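Local coordinates for protein hypoxanthine-guanine phosphoribosyltransferase (Leishmania tarentolae, PDB 1PZM) that probably converts guanine to GMP and hypoxanthine to IMP in purine salvage, transferring the phosphoribosyl group of 5-phosphoribosylpyrophosphate onto the base, at residues Ala38-Lys43 / Val167-Ile172; Asn57-Leu62 / Arg77-Glu82; Arg119-Val124 / Arg139-Lys144. All coordinates share one frame; numbering follows the deposited sequence.

Interaction 1 of 3, residues Ala38-Lys43 / Val167-Ile172; sequences AKCAKK and VDYPVI
The one aromatic ring of this contact, that of Tyr169, meets the thiol of Cys40 obliquely, neither squarely over its face nor in line with its edge. Cys40 SG lies 5.1 Å from the centroid of the Tyr169 ring and 52° off the ring normal, a sulfur-aromatic contact that brings the sulfur nearest to the root of the side chain, with SG 3.9 Å from Tyr169 CB. The Tyr169 side chain also touches Ile44 and Tyr48 of the same helix, and its OH is hydrogen-bonded to Asp47 OD2. Val152 of strand 148-156 touches the Tyr169 side chain as well.

The sulfur has a second neighbour on the strand: Cys40 SG stands 4.0 Å from Val171 CG2, so one atom of helix 30-48 bridges two alternate residues of strand 169-173. The thiol reaches them because Cys40 carries SG anti to its own backbone nitrogen, chi1 167°, while its CB already points at the strand. Val171 sets CG1 anti to the backbone nitrogen and turns the other methyl, CG2, to the sulfur. No hydrogen bond links the two segments. The nearest CA atoms, those of Cys40 and Val171, are 6.6 Å apart, a short spacing, consistent with the small side chain at Cys40. Val171 also touches Ala36 of the same helix and Phe71 of helix 69-81.

The strand itself pairs with 148-156 in the parallel sheet, and its Val171 side chain lies about 14 Å from the bound GMP. A helix packed through small and apolar side chains onto an edge strand of the parallel sheet is characteristic of the alpha/beta core of type I phosphoribosyltransferases.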
ATOM      1  N   ALA A  38      -1.446   0.412  16.722  1.00 21.72           N
ATOM      2  CA  ALA A  38      -0.975   1.583  17.506  1.00 22.71           C
ATOM      3  C   ALA A  38      -0.112   1.215  18.710  1.00 24.65           C
ATOM      4  O   ALA A  38       0.930   1.854  18.971  1.00 25.79           O
ATOM      5  CB  ALA A  38      -2.198   2.474  17.955  1.00 22.10           C
ATOM      6  N   LYS A  39      -0.556   0.202  19.466  1.00 25.54           N
ATOM      7  CA  LYS A  39       0.186  -0.308  20.643  1.00 26.93           C
ATOM      8  C   LYS A  39       1.500  -0.919  20.184  1.00 26.54           C
ATOM      9  O   LYS A  39       2.547  -0.684  20.797  1.00 26.56           O
ATOM     10  CB  LYS A  39      -0.633  -1.345  21.447  1.00 27.21           C
ATOM     11  CG  LYS A  39      -1.834  -0.653  22.225  1.00 30.67           C
ATOM     12  CD  LYS A  39      -2.557  -1.702  23.085  1.00 36.16           C
ATOM     13  CE  LYS A  39      -3.346  -1.014  24.195  1.00 47.14           C
ATOM     14  NZ  LYS A  39      -3.871  -1.926  25.250  1.00 48.06           N
ATOM     15  N   CYS A  40       1.463  -1.659  19.063  1.00 25.94           N
ATOM     16  CA  CYS A  40       2.692  -2.337  18.607  1.00 26.77           C
ATOM     17  C   CYS A  40       3.680  -1.247  18.138  1.00 26.21           C
ATOM     18  O   CYS A  40       4.866  -1.300  18.422  1.00 26.28           O
ATOM     19  CB  CYS A  40       2.361  -3.349  17.496  1.00 27.33           C
ATOM     20  SG  CYS A  40       3.820  -3.978  16.598  1.00 33.49           S
ATOM     21  N   ALA A  41       3.174  -0.231  17.452  1.00 25.24           N
ATOM     22  CA  ALA A  41       4.018   0.911  17.043  1.00 25.58           C
ATOM     23  C   ALA A  41       4.704   1.589  18.284  1.00 26.91           C
ATOM     24  O   ALA A  41       5.879   1.992  18.209  1.00 25.98           O
ATOM     25  CB  ALA A  41       3.199   1.921  16.288  1.00 23.14           C
ATOM     26  N   LYS A  42       3.983   1.723  19.412  1.00 27.51           N
ATOM     27  CA  LYS A  42       4.624   2.278  20.592  1.00 30.23           C
ATOM     28  C   LYS A  42       5.747   1.359  21.115  1.00 31.06           C
ATOM     29  O   LYS A  42       6.782   1.836  21.630  1.00 32.14           O
ATOM     30  CB  LYS A  42       3.613   2.556  21.734  1.00 32.79           C
ATOM     31  CG  LYS A  42       2.509   3.538  21.384  1.00 36.11           C
ATOM     32  CD  LYS A  42       1.508   3.730  22.576  1.00 43.28           C
ATOM     33  CE  LYS A  42       0.358   4.625  22.074  1.00 45.80           C
ATOM     34  NZ  LYS A  42       0.764   6.067  21.846  1.00 45.99           N
ATOM     35  N   LYS A  43       5.525   0.052  21.025  1.00 30.58           N
ATOM     36  CA  LYS A  43       6.562  -0.919  21.394  1.00 32.44           C
ATOM     37  C   LYS A  43       7.821  -0.751  20.497  1.00 31.71           C
ATOM     38  O   LYS A  43       8.933  -0.597  20.998  1.00 32.60           O
ATOM     39  CB  LYS A  43       6.034  -2.347  21.255  1.00 33.12           C
ATOM     40  CG  LYS A  43       5.277  -2.955  22.387  1.00 37.00           C
ATOM     41  CD  LYS A  43       5.031  -4.463  22.080  1.00 46.75           C
ATOM     42  CE  LYS A  43       3.974  -5.114  23.040  1.00 51.93           C
ATOM     43  NZ  LYS A  43       3.077  -6.161  22.378  1.00 52.55           N
ATOM     44  N   VAL A 167       9.540 -14.362  14.924  1.00 37.31           N
ATOM     45  CA  VAL A 167       8.601 -13.196  14.654  1.00 33.67           C
ATOM     46  C   VAL A 167       8.664 -12.197  15.797  1.00 30.31           C
ATOM     47  O   VAL A 167       8.192 -12.464  16.911  1.00 27.32           O
ATOM     48  CB  VAL A 167       7.108 -13.561  14.439  1.00 33.32           C
ATOM     49  CG1 VAL A 167       6.237 -12.300  14.369  1.00 32.87           C
ATOM     50  CG2 VAL A 167       6.903 -14.302  13.133  1.00 34.80           C
ATOM     51  N   ASP A 168       9.359 -11.099  15.566  1.00 28.92           N
ATOM     52  CA  ASP A 168       9.624 -10.171  16.685  1.00 29.53           C
ATOM     53  C   ASP A 168       8.342  -9.474  17.119  1.00 28.42           C
ATOM     54  O   ASP A 168       8.135  -9.283  18.323  1.00 24.89           O
ATOM     55  CB  ASP A 168      10.646  -9.121  16.291  1.00 30.49           C
ATOM     56  CG  ASP A 168      11.871  -9.743  15.699  1.00 33.77           C
ATOM     57  OD1 ASP A 168      12.686 -10.246  16.493  1.00 37.98           O
ATOM     58  OD2 ASP A 168      12.064  -9.837  14.482  1.00 30.78           O
ATOM     59  N   TYR A 169       7.495  -9.098  16.142  1.00 25.87           N
ATOM     60  CA  TYR A 169       6.254  -8.366  16.504  1.00 25.42           C
ATOM     61  C   TYR A 169       4.987  -9.000  15.903  1.00 24.31           C
ATOM     62  O   TYR A 169       4.459  -8.519  14.906  1.00 21.38           O
ATOM     63  CB  TYR A 169       6.367  -6.884  16.123  1.00 25.66           C
ATOM     64  CG  TYR A 169       7.566  -6.181  16.744  1.00 27.66           C
ATOM     65  CD1 TYR A 169       7.489  -5.586  18.024  1.00 26.21           C
ATOM     66  CD2 TYR A 169       8.753  -6.038  16.017  1.00 29.38           C
ATOM     67  CE1 TYR A 169       8.586  -4.961  18.576  1.00 28.05           C
ATOM     68  CE2 TYR A 169       9.847  -5.395  16.545  1.00 27.78           C
ATOM     69  CZ  TYR A 169       9.763  -4.854  17.814  1.00 28.60           C
ATOM     70  OH  TYR A 169      10.849  -4.191  18.324  1.00 29.74           O
ATOM     71  N   PRO A 170       4.457 -10.043  16.523  1.00 24.72           N
ATOM     72  CA  PRO A 170       3.251 -10.656  15.998  1.00 24.53           C
ATOM     73  C   PRO A 170       2.098  -9.880  16.653  1.00 25.37           C
ATOM     74  O   PRO A 170       1.845 -10.041  17.869  1.00 26.28           O
ATOM     75  CB  PRO A 170       3.311 -12.062  16.550  1.00 26.63           C
ATOM     76  CG  PRO A 170       4.149 -11.984  17.857  1.00 25.51           C
ATOM     77  CD  PRO A 170       4.882 -10.651  17.798  1.00 26.40           C
ATOM     78  N   VAL A 171       1.379  -9.098  15.863  1.00 25.10           N
ATOM     79  CA  VAL A 171       0.409  -8.163  16.447  1.00 24.89           C
ATOM     80  C   VAL A 171      -0.775  -8.910  17.005  1.00 24.72           C
ATOM     81  O   VAL A 171      -1.198  -8.693  18.134  1.00 24.97           O
ATOM     82  CB  VAL A 171      -0.051  -7.143  15.386  1.00 24.52           C
ATOM     83  CG1 VAL A 171      -0.999  -6.148  16.022  1.00 22.74           C
ATOM     84  CG2 VAL A 171       1.153  -6.384  14.847  1.00 25.27           C
ATOM     85  N   ILE A 172      -1.317  -9.817  16.206  1.00 23.92           N
ATOM     86  CA  ILE A 172      -2.452 -10.619  16.672  1.00 23.17           C
ATOM     87  C   ILE A 172      -2.182 -12.082  16.396  1.00 23.32           C
ATOM     88  O   ILE A 172      -1.756 -12.406  15.283  1.00 22.86           O
ATOM     89  CB  ILE A 172      -3.729 -10.205  15.926  1.00 22.81           C
ATOM     90  CG1 ILE A 172      -3.897  -8.677  15.976  1.00 20.55           C
ATOM     91  CG2 ILE A 172      -4.946 -10.964  16.489  1.00 23.46           C
ATOM     92  CD1 ILE A 172      -5.117  -8.170  15.162  1.00 22.95           C
TER

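Interaction 2 of 3, residues Asn57-Leu62 / Arg77-Glu82; sequences NPLYLL and RFLADE
The end of helix 69-81 passes over strand 59-64 with its nearest CA atoms, Leu59 and Leu79, 9.6 Å apart, a separation bridged by side chains alone. These are the first strand and the helix of a beta-alpha-beta unit, completed by the parallel strand 86-91. Leu59 and Leu61, alternate residues of the strand, both point toward the helix and receive a single side chain from it, Leu79.

The two leucines meet Leu79 differently. Leu59 crosses it at about a right angle, its CD2 lying 4.1 Å from Leu79 CD1. Leu61 instead comes at Leu79 end on, tip to tip, and presents both of its methyls. A difference in the first torsion accompanies this: Leu59 has CG anti to the backbone nitrogen (chi1 -174°), whereas Leu61 has it anti to the carbonyl carbon (chi1 -63°).

The cluster is buried and continues beyond the three leucines, with Ile44 of helix 30-48 and Met122 against Leu59, and Val84 and Val86 against Leu79. Other residues of the same helical turns face the second subunit, where Asp81 forms a salt bridge with Arg194 of that subunit and Arg77 one with its Asp74. On the helix side, a single methyl makes the close contacts: Leu79 CD1 lies 3.8 Å from Leu61 CD2 and 3.9 Å from Leu61 CD1.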
ATOM      1  N   ASN A  57      19.145   7.581   8.804  1.00 45.22           N
ATOM      2  CA  ASN A  57      19.317   6.249   9.383  1.00 43.87           C
ATOM      3  C   ASN A  57      17.972   5.854   9.997  1.00 40.50           C
ATOM      4  O   ASN A  57      17.808   5.829  11.218  1.00 40.98           O
ATOM      5  CB  ASN A  57      20.482   6.276  10.396  1.00 46.87           C
ATOM      6  CG  ASN A  57      20.689   4.964  11.138  1.00 47.28           C
ATOM      7  OD1 ASN A  57      20.640   3.875  10.563  1.00 49.69           O
ATOM      8  ND2 ASN A  57      20.926   5.071  12.439  1.00 52.31           N
ATOM      9  N   PRO A  58      16.987   5.609   9.131  1.00 37.10           N
ATOM     10  CA  PRO A  58      15.598   5.396   9.559  1.00 34.13           C
ATOM     11  C   PRO A  58      15.289   3.927   9.776  1.00 32.06           C
ATOM     12  O   PRO A  58      16.184   3.130   9.592  1.00 32.41           O
ATOM     13  CB  PRO A  58      14.814   5.885   8.336  1.00 33.06           C
ATOM     14  CG  PRO A  58      15.702   5.490   7.205  1.00 34.25           C
ATOM     15  CD  PRO A  58      17.108   5.553   7.669  1.00 36.29           C
ATOM     16  N   LEU A  59      14.058   3.593  10.174  1.00 30.98           N
ATOM     17  CA  LEU A  59      13.538   2.213  10.080  1.00 28.75           C
ATOM     18  C   LEU A  59      13.009   2.019   8.690  1.00 28.24           C
ATOM     19  O   LEU A  59      12.098   2.759   8.254  1.00 25.69           O
ATOM     20  CB  LEU A  59      12.347   2.022  10.995  1.00 27.63           C
ATOM     21  CG  LEU A  59      11.767   0.616  11.138  1.00 27.15           C
ATOM     22  CD1 LEU A  59      12.848  -0.375  11.465  1.00 25.51           C
ATOM     23  CD2 LEU A  59      10.720   0.661  12.284  1.00 28.80           C
ATOM     24  N   TYR A  60      13.590   1.052   7.995  1.00 27.78           N
ATOM     25  CA  TYR A  60      13.112   0.671   6.686  1.00 28.95           C
ATOM     26  C   TYR A  60      12.017  -0.341   6.847  1.00 27.67           C
ATOM     27  O   TYR A  60      12.277  -1.441   7.367  1.00 26.15           O
ATOM     28  CB  TYR A  60      14.237   0.050   5.862  1.00 29.41           C
ATOM     29  CG  TYR A  60      15.138   1.081   5.238  1.00 32.65           C
ATOM     30  CD1 TYR A  60      16.157   1.699   5.987  1.00 35.57           C
ATOM     31  CD2 TYR A  60      14.999   1.427   3.873  1.00 35.76           C
ATOM     32  CE1 TYR A  60      17.019   2.648   5.352  1.00 40.74           C
ATOM     33  CE2 TYR A  60      15.849   2.371   3.248  1.00 36.92           C
ATOM     34  CZ  TYR A  60      16.842   2.957   4.009  1.00 38.37           C
ATOM     35  OH  TYR A  60      17.662   3.858   3.434  1.00 44.91           O
ATOM     36  N   LEU A  61      10.821  -0.005   6.359  1.00 25.38           N
ATOM     37  CA  LEU A  61       9.728  -0.990   6.350  1.00 24.75           C
ATOM     38  C   LEU A  61       9.790  -1.673   4.987  1.00 25.52           C
ATOM     39  O   LEU A  61       9.707  -0.987   3.942  1.00 23.85           O
ATOM     40  CB  LEU A  61       8.369  -0.304   6.554  1.00 23.60           C
ATOM     41  CG  LEU A  61       8.136   0.427   7.904  1.00 22.18           C
ATOM     42  CD1 LEU A  61       6.809   1.163   7.901  1.00 18.43           C
ATOM     43  CD2 LEU A  61       8.215  -0.537   9.079  1.00 19.99           C
ATOM     44  N   LEU A  62       9.968  -2.997   5.006  1.00 24.34           N
ATOM     45  CA  LEU A  62      10.009  -3.825   3.802  1.00 25.91           C
ATOM     46  C   LEU A  62       8.652  -4.505   3.596  1.00 25.46           C
ATOM     47  O   LEU A  62       8.340  -5.558   4.246  1.00 22.62           O
ATOM     48  CB  LEU A  62      11.192  -4.847   3.866  1.00 26.61           C
ATOM     49  CG  LEU A  62      12.548  -4.237   3.402  1.00 30.36           C
ATOM     50  CD1 LEU A  62      12.941  -2.798   3.947  1.00 31.48           C
ATOM     51  CD2 LEU A  62      13.687  -5.197   3.718  1.00 32.58           C
ATOM     52  N   ARG A  77       1.847   5.046   9.272  1.00 21.05           N
ATOM     53  CA  ARG A  77       1.237   6.204   9.937  1.00 20.36           C
ATOM     54  C   ARG A  77       1.187   6.145  11.484  1.00 22.06           C
ATOM     55  O   ARG A  77       1.420   7.128  12.144  1.00 22.44           O
ATOM     56  CB  ARG A  77      -0.133   6.501   9.335  1.00 18.94           C
ATOM     57  CG  ARG A  77      -0.041   6.998   7.870  1.00 16.96           C
ATOM     58  CD  ARG A  77      -1.374   7.094   7.204  1.00 16.55           C
ATOM     59  NE  ARG A  77      -1.914   5.803   6.757  1.00 14.90           N
ATOM     60  CZ  ARG A  77      -3.015   5.773   5.982  1.00 20.20           C
ATOM     61  NH1 ARG A  77      -3.605   6.964   5.578  1.00 15.15           N
ATOM     62  NH2 ARG A  77      -3.522   4.618   5.581  1.00 17.05           N
ATOM     63  N   PHE A  78       0.927   4.990  12.058  1.00 21.91           N
ATOM     64  CA  PHE A  78       1.121   4.803  13.500  1.00 23.40           C
ATOM     65  C   PHE A  78       2.567   5.035  13.990  1.00 24.19           C
ATOM     66  O   PHE A  78       2.795   5.598  15.080  1.00 25.47           O
ATOM     67  CB  PHE A  78       0.602   3.398  13.940  1.00 23.37           C
ATOM     68  CG  PHE A  78      -0.900   3.285  13.864  1.00 23.34           C
ATOM     69  CD1 PHE A  78      -1.496   2.336  13.039  1.00 22.34           C
ATOM     70  CD2 PHE A  78      -1.709   4.205  14.568  1.00 23.35           C
ATOM     71  CE1 PHE A  78      -2.910   2.284  12.923  1.00 24.22           C
ATOM     72  CE2 PHE A  78      -3.102   4.191  14.457  1.00 25.93           C
ATOM     73  CZ  PHE A  78      -3.716   3.206  13.616  1.00 23.54           C
ATOM     74  N   LEU A  79       3.535   4.602  13.195  1.00 23.54           N
ATOM     75  CA  LEU A  79       4.943   4.890  13.493  1.00 24.46           C
ATOM     76  C   LEU A  79       5.255   6.415  13.411  1.00 25.63           C
ATOM     77  O   LEU A  79       5.961   6.979  14.286  1.00 27.11           O
ATOM     78  CB  LEU A  79       5.848   4.046  12.574  1.00 24.14           C
ATOM     79  CG  LEU A  79       5.999   2.565  12.904  1.00 22.52           C
ATOM     80  CD1 LEU A  79       6.779   1.811  11.748  1.00 20.94           C
ATOM     81  CD2 LEU A  79       6.656   2.299  14.269  1.00 22.01           C
ATOM     82  N   ALA A  80       4.649   7.092  12.437  1.00 22.84           N
ATOM     83  CA  ALA A  80       4.713   8.548  12.403  1.00 24.57           C
ATOM     84  C   ALA A  80       4.170   9.148  13.702  1.00 25.95           C
ATOM     85  O   ALA A  80       4.783  10.081  14.245  1.00 26.84           O
ATOM     86  CB  ALA A  80       3.919   9.107  11.231  1.00 22.46           C
ATOM     87  N   ASP A  81       3.034   8.646  14.190  1.00 26.39           N
ATOM     88  CA  ASP A  81       2.483   9.121  15.499  1.00 28.49           C
ATOM     89  C   ASP A  81       3.491   8.977  16.664  1.00 30.27           C
ATOM     90  O   ASP A  81       3.466   9.769  17.649  1.00 30.22           O
ATOM     91  CB  ASP A  81       1.241   8.329  15.909  1.00 27.27           C
ATOM     92  CG  ASP A  81       0.080   8.494  14.952  1.00 28.46           C
ATOM     93  OD1 ASP A  81       0.072   9.389  14.069  1.00 26.04           O
ATOM     94  OD2 ASP A  81      -0.887   7.729  15.022  1.00 29.19           O
ATOM     95  N   GLU A  82       4.358   7.967  16.544  1.00 29.96           N
ATOM     96  CA  GLU A  82       5.344   7.709  17.586  1.00 31.27           C
ATOM     97  C   GLU A  82       6.697   8.388  17.294  1.00 32.32           C
ATOM     98  O   GLU A  82       7.652   8.188  18.024  1.00 34.18           O
ATOM     99  CB  GLU A  82       5.519   6.195  17.818  1.00 30.56           C
ATOM    100  CG  GLU A  82       4.272   5.403  18.262  1.00 32.30           C
ATOM    101  CD  GLU A  82       3.481   6.011  19.453  1.00 37.89           C
ATOM    102  OE1 GLU A  82       4.061   6.525  20.437  1.00 39.61           O
ATOM    103  OE2 GLU A  82       2.239   5.998  19.381  1.00 39.48           O
TER

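Interaction 3 of 3, residues Arg119-Val124 / Arg139-Lys144; sequences RHIMLV and RFMLAK
Met141 of helix 132-142 packs on Ile121 and Leu123 of strand 120-125. At the start of 139-144, Arg139 is exposed and bonds through NH2 to Gln135 OE1, one turn back on the same helix; Thr133, near the helix's other end, binds GMP.

CB of Met141 is directed toward the strand, and the side chain touches it with its first two carbons. Met141 CB lies 3.9 Å from Ile121 CD1, the two side chains crossing at about a right angle. One bond further out, Met141 CG is 4.1 Å from Leu123 CD2, and here the side chains pass at a slant. A bend at chi2 (-55°) turns the rest of the methionine aside, and neither the sulfur SD nor CE comes within 4.2 Å of the strand segment. Ile121 reaches Met141 with its long branch, CG1 standing between the backbone nitrogen and the carbonyl carbon (chi1 67°) and the chain running on extended to CD1.

Past Met141 the helix ends at Leu142. Lys144 starts out toward the strand, but its end leads away to a salt bridge with Asp111.

Ile121 and Leu123 also pack on Leu62 of the neighbouring strand 59-64, which makes Met141 part of a wider apolar layer on one face of the sheet. With no hydrogen bond between the segments, the C-terminal end of the helix is joined to the sheet here by dispersion and by burial of hydrocarbon.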
ATOM      1  N   ARG A 119      21.801  -0.777   7.378  1.00 43.53           N
ATOM      2  CA  ARG A 119      20.512  -0.122   7.714  1.00 41.58           C
ATOM      3  C   ARG A 119      19.641  -0.970   8.637  1.00 39.69           C
ATOM      4  O   ARG A 119      19.810  -2.206   8.710  1.00 40.20           O
ATOM      5  CB  ARG A 119      19.708   0.213   6.431  1.00 39.75           C
ATOM      6  CG  ARG A 119      20.449   1.082   5.435  1.00 41.42           C
ATOM      7  CD  ARG A 119      20.941   2.377   6.015  1.00 44.70           C
ATOM      8  NE  ARG A 119      21.572   3.173   4.982  1.00 54.64           N
ATOM      9  CZ  ARG A 119      22.294   4.262   5.200  1.00 58.12           C
ATOM     10  NH1 ARG A 119      22.494   4.697   6.440  1.00 58.57           N
ATOM     11  NH2 ARG A 119      22.822   4.913   4.165  1.00 59.35           N
ATOM     12  N   HIS A 120      18.720  -0.322   9.341  1.00 37.81           N
ATOM     13  CA  HIS A 120      17.798  -1.029  10.233  1.00 35.89           C
ATOM     14  C   HIS A 120      16.566  -1.397   9.424  1.00 34.40           C
ATOM     15  O   HIS A 120      15.863  -0.515   8.894  1.00 32.14           O
ATOM     16  CB  HIS A 120      17.436  -0.168  11.433  1.00 35.44           C
ATOM     17  CG  HIS A 120      18.597   0.115  12.333  1.00 38.14           C
ATOM     18  ND1 HIS A 120      19.196  -0.869  13.103  1.00 38.85           N
ATOM     19  CD2 HIS A 120      19.281   1.259  12.582  1.00 37.58           C
ATOM     20  CE1 HIS A 120      20.190  -0.340  13.793  1.00 38.88           C
ATOM     21  NE2 HIS A 120      20.268   0.946  13.495  1.00 40.36           N
ATOM     22  N   ILE A 121      16.342  -2.694   9.236  1.00 34.06           N
ATOM     23  CA  ILE A 121      15.228  -3.092   8.371  1.00 32.10           C
ATOM     24  C   ILE A 121      14.194  -3.967   9.085  1.00 31.19           C
ATOM     25  O   ILE A 121      14.512  -4.727  10.003  1.00 30.04           O
ATOM     26  CB  ILE A 121      15.729  -3.790   7.081  1.00 33.67           C
ATOM     27  CG1 ILE A 121      16.366  -5.120   7.401  1.00 31.04           C
ATOM     28  CG2 ILE A 121      16.678  -2.894   6.239  1.00 31.60           C
ATOM     29  CD1 ILE A 121      16.720  -5.881   6.132  1.00 35.43           C
ATOM     30  N   MET A 122      12.948  -3.821   8.646  1.00 29.85           N
ATOM     31  CA  MET A 122      11.830  -4.521   9.247  1.00 28.87           C
ATOM     32  C   MET A 122      10.945  -5.099   8.160  1.00 27.85           C
ATOM     33  O   MET A 122      10.339  -4.334   7.329  1.00 25.61           O
ATOM     34  CB  MET A 122      10.994  -3.568  10.094  1.00 28.86           C
ATOM     35  CG  MET A 122       9.853  -4.320  10.808  1.00 31.91           C
ATOM     36  SD  MET A 122       9.037  -3.366  12.064  1.00 39.39           S
ATOM     37  CE  MET A 122      10.417  -3.457  13.349  1.00 30.54           C
ATOM     38  N   LEU A 123      10.844  -6.429   8.150  1.00 24.94           N
ATOM     39  CA  LEU A 123       9.973  -7.099   7.187  1.00 23.55           C
ATOM     40  C   LEU A 123       8.554  -6.999   7.686  1.00 24.01           C
ATOM     41  O   LEU A 123       8.274  -7.281   8.891  1.00 23.23           O
ATOM     42  CB  LEU A 123      10.348  -8.580   7.010  1.00 24.80           C
ATOM     43  CG  LEU A 123      11.627  -8.861   6.215  1.00 25.01           C
ATOM     44  CD1 LEU A 123      12.090 -10.285   6.412  1.00 27.97           C
ATOM     45  CD2 LEU A 123      11.385  -8.560   4.739  1.00 28.88           C
ATOM     46  N   VAL A 124       7.648  -6.615   6.772  1.00 23.84           N
ATOM     47  CA  VAL A 124       6.266  -6.332   7.137  1.00 23.18           C
ATOM     48  C   VAL A 124       5.381  -7.343   6.400  1.00 24.09           C
ATOM     49  O   VAL A 124       5.351  -7.390   5.189  1.00 19.91           O
ATOM     50  CB  VAL A 124       5.818  -4.880   6.760  1.00 22.70           C
ATOM     51  CG1 VAL A 124       4.317  -4.701   7.097  1.00 20.33           C
ATOM     52  CG2 VAL A 124       6.667  -3.824   7.502  1.00 22.85           C
ATOM     53  N   ARG A 139      16.344 -14.991   5.420  1.00 46.21           N
ATOM     54  CA  ARG A 139      17.665 -15.441   4.975  1.00 49.78           C
ATOM     55  C   ARG A 139      18.166 -14.526   3.872  1.00 50.28           C
ATOM     56  O   ARG A 139      19.342 -14.122   3.852  1.00 52.46           O
ATOM     57  CB  ARG A 139      17.627 -16.890   4.439  1.00 51.66           C
ATOM     58  CG  ARG A 139      17.197 -17.964   5.455  1.00 55.16           C
ATOM     59  CD  ARG A 139      17.488 -19.446   5.058  1.00 64.42           C
ATOM     60  NE  ARG A 139      16.988 -20.335   6.120  1.00 68.43           N
ATOM     61  CZ  ARG A 139      17.717 -20.807   7.128  1.00 73.92           C
ATOM     62  NH1 ARG A 139      19.022 -20.541   7.218  1.00 77.97           N
ATOM     63  NH2 ARG A 139      17.149 -21.587   8.039  1.00 75.59           N
ATOM     64  N   PHE A 140      17.269 -14.209   2.948  1.00 48.64           N
ATOM     65  CA  PHE A 140      17.639 -13.419   1.822  1.00 48.64           C
ATOM     66  C   PHE A 140      18.001 -11.968   2.207  1.00 47.87           C
ATOM     67  O   PHE A 140      18.951 -11.408   1.657  1.00 49.68           O
ATOM     68  CB  PHE A 140      16.547 -13.485   0.776  1.00 48.39           C
ATOM     69  CG  PHE A 140      16.865 -12.705  -0.466  1.00 51.36           C
ATOM     70  CD1 PHE A 140      17.492 -13.319  -1.538  1.00 55.17           C
ATOM     71  CD2 PHE A 140      16.529 -11.357  -0.558  1.00 51.65           C
ATOM     72  CE1 PHE A 140      17.782 -12.594  -2.702  1.00 57.86           C
ATOM     73  CE2 PHE A 140      16.816 -10.619  -1.707  1.00 56.62           C
ATOM     74  CZ  PHE A 140      17.445 -11.237  -2.790  1.00 56.60           C
ATOM     75  N   MET A 141      17.280 -11.356   3.139  1.00 44.84           N
ATOM     76  CA  MET A 141      17.608  -9.985   3.559  1.00 44.31           C
ATOM     77  C   MET A 141      18.896  -9.949   4.416  1.00 46.25           C
ATOM     78  O   MET A 141      19.676  -8.997   4.315  1.00 46.89           O
ATOM     79  CB  MET A 141      16.410  -9.299   4.273  1.00 40.82           C
ATOM     80  CG  MET A 141      15.217  -8.984   3.342  1.00 40.53           C
ATOM     81  SD  MET A 141      15.713  -7.990   1.909  1.00 42.15           S
ATOM     82  CE  MET A 141      14.376  -8.306   0.643  1.00 37.74           C
ATOM     83  N   LEU A 142      19.109 -10.993   5.222  1.00 46.91           N
ATOM     84  CA  LEU A 142      20.296 -11.145   6.098  1.00 50.17           C
ATOM     85  C   LEU A 142      21.645 -11.074   5.377  1.00 52.27           C
ATOM     86  O   LEU A 142      22.616 -10.507   5.899  1.00 53.29           O
ATOM     87  CB  LEU A 142      20.227 -12.456   6.922  1.00 50.22           C
ATOM     88  CG  LEU A 142      19.247 -12.418   8.123  1.00 52.96           C
ATOM     89  CD1 LEU A 142      18.896 -13.791   8.734  1.00 53.37           C
ATOM     90  CD2 LEU A 142      19.719 -11.444   9.220  1.00 55.66           C
ATOM     91  N   ALA A 143      21.702 -11.668   4.185  1.00 54.03           N
ATOM     92  CA  ALA A 143      22.915 -11.677   3.351  1.00 56.36           C
ATOM     93  C   ALA A 143      23.175 -10.330   2.657  1.00 56.58           C
ATOM     94  O   ALA A 143      24.129 -10.230   1.890  1.00 58.52           O
ATOM     95  CB  ALA A 143      22.860 -12.815   2.312  1.00 57.01           C
ATOM     96  N   LYS A 144      22.317  -9.317   2.902  1.00 54.79           N
ATOM     97  CA  LYS A 144      22.557  -7.919   2.457  1.00 54.07           C
ATOM     98  C   LYS A 144      23.271  -7.093   3.562  1.00 53.96           C
ATOM     99  O   LYS A 144      23.529  -5.885   3.408  1.00 54.05           O
ATOM    100  CB  LYS A 144      21.251  -7.230   2.056  1.00 52.33           C
ATOM    101  CG  LYS A 144      20.515  -7.851   0.873  1.00 53.28           C
ATOM    102  CD  LYS A 144      19.245  -7.044   0.574  1.00 54.68           C
ATOM    103  CE  LYS A 144      18.440  -7.604  -0.592  1.00 54.90           C
ATOM    104  NZ  LYS A 144      19.103  -7.381  -1.906  1.00 59.67           N
TER

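How the interactions relate
All three contacts lay helices against one parallel sheet within the phosphoribosyltransferase domain. Interactions 1 and 2 have centres about 13 Å apart, interactions 2 and 3 about 15 Å, interactions 1 and 3 about 18 Å. Along the chain, interactions 2 and 3 follow in series, both nested inside the loop closed by interaction 1. Strands 59-64 and 120-125 are sheet neighbours, probably hydrogen-bonded through Tyr60, Leu62 and Met122, while a Lys42-Glu82 salt bridge and Phe78 packing on Ala38 and Ala41 join helices 30-48 and 69-81. Met122 CE touches the Tyr169 ring on the face covered by helix 30-48. These helices enclose the sheet whose strand 120-125 leads into the GMP-binding residues from Asp126.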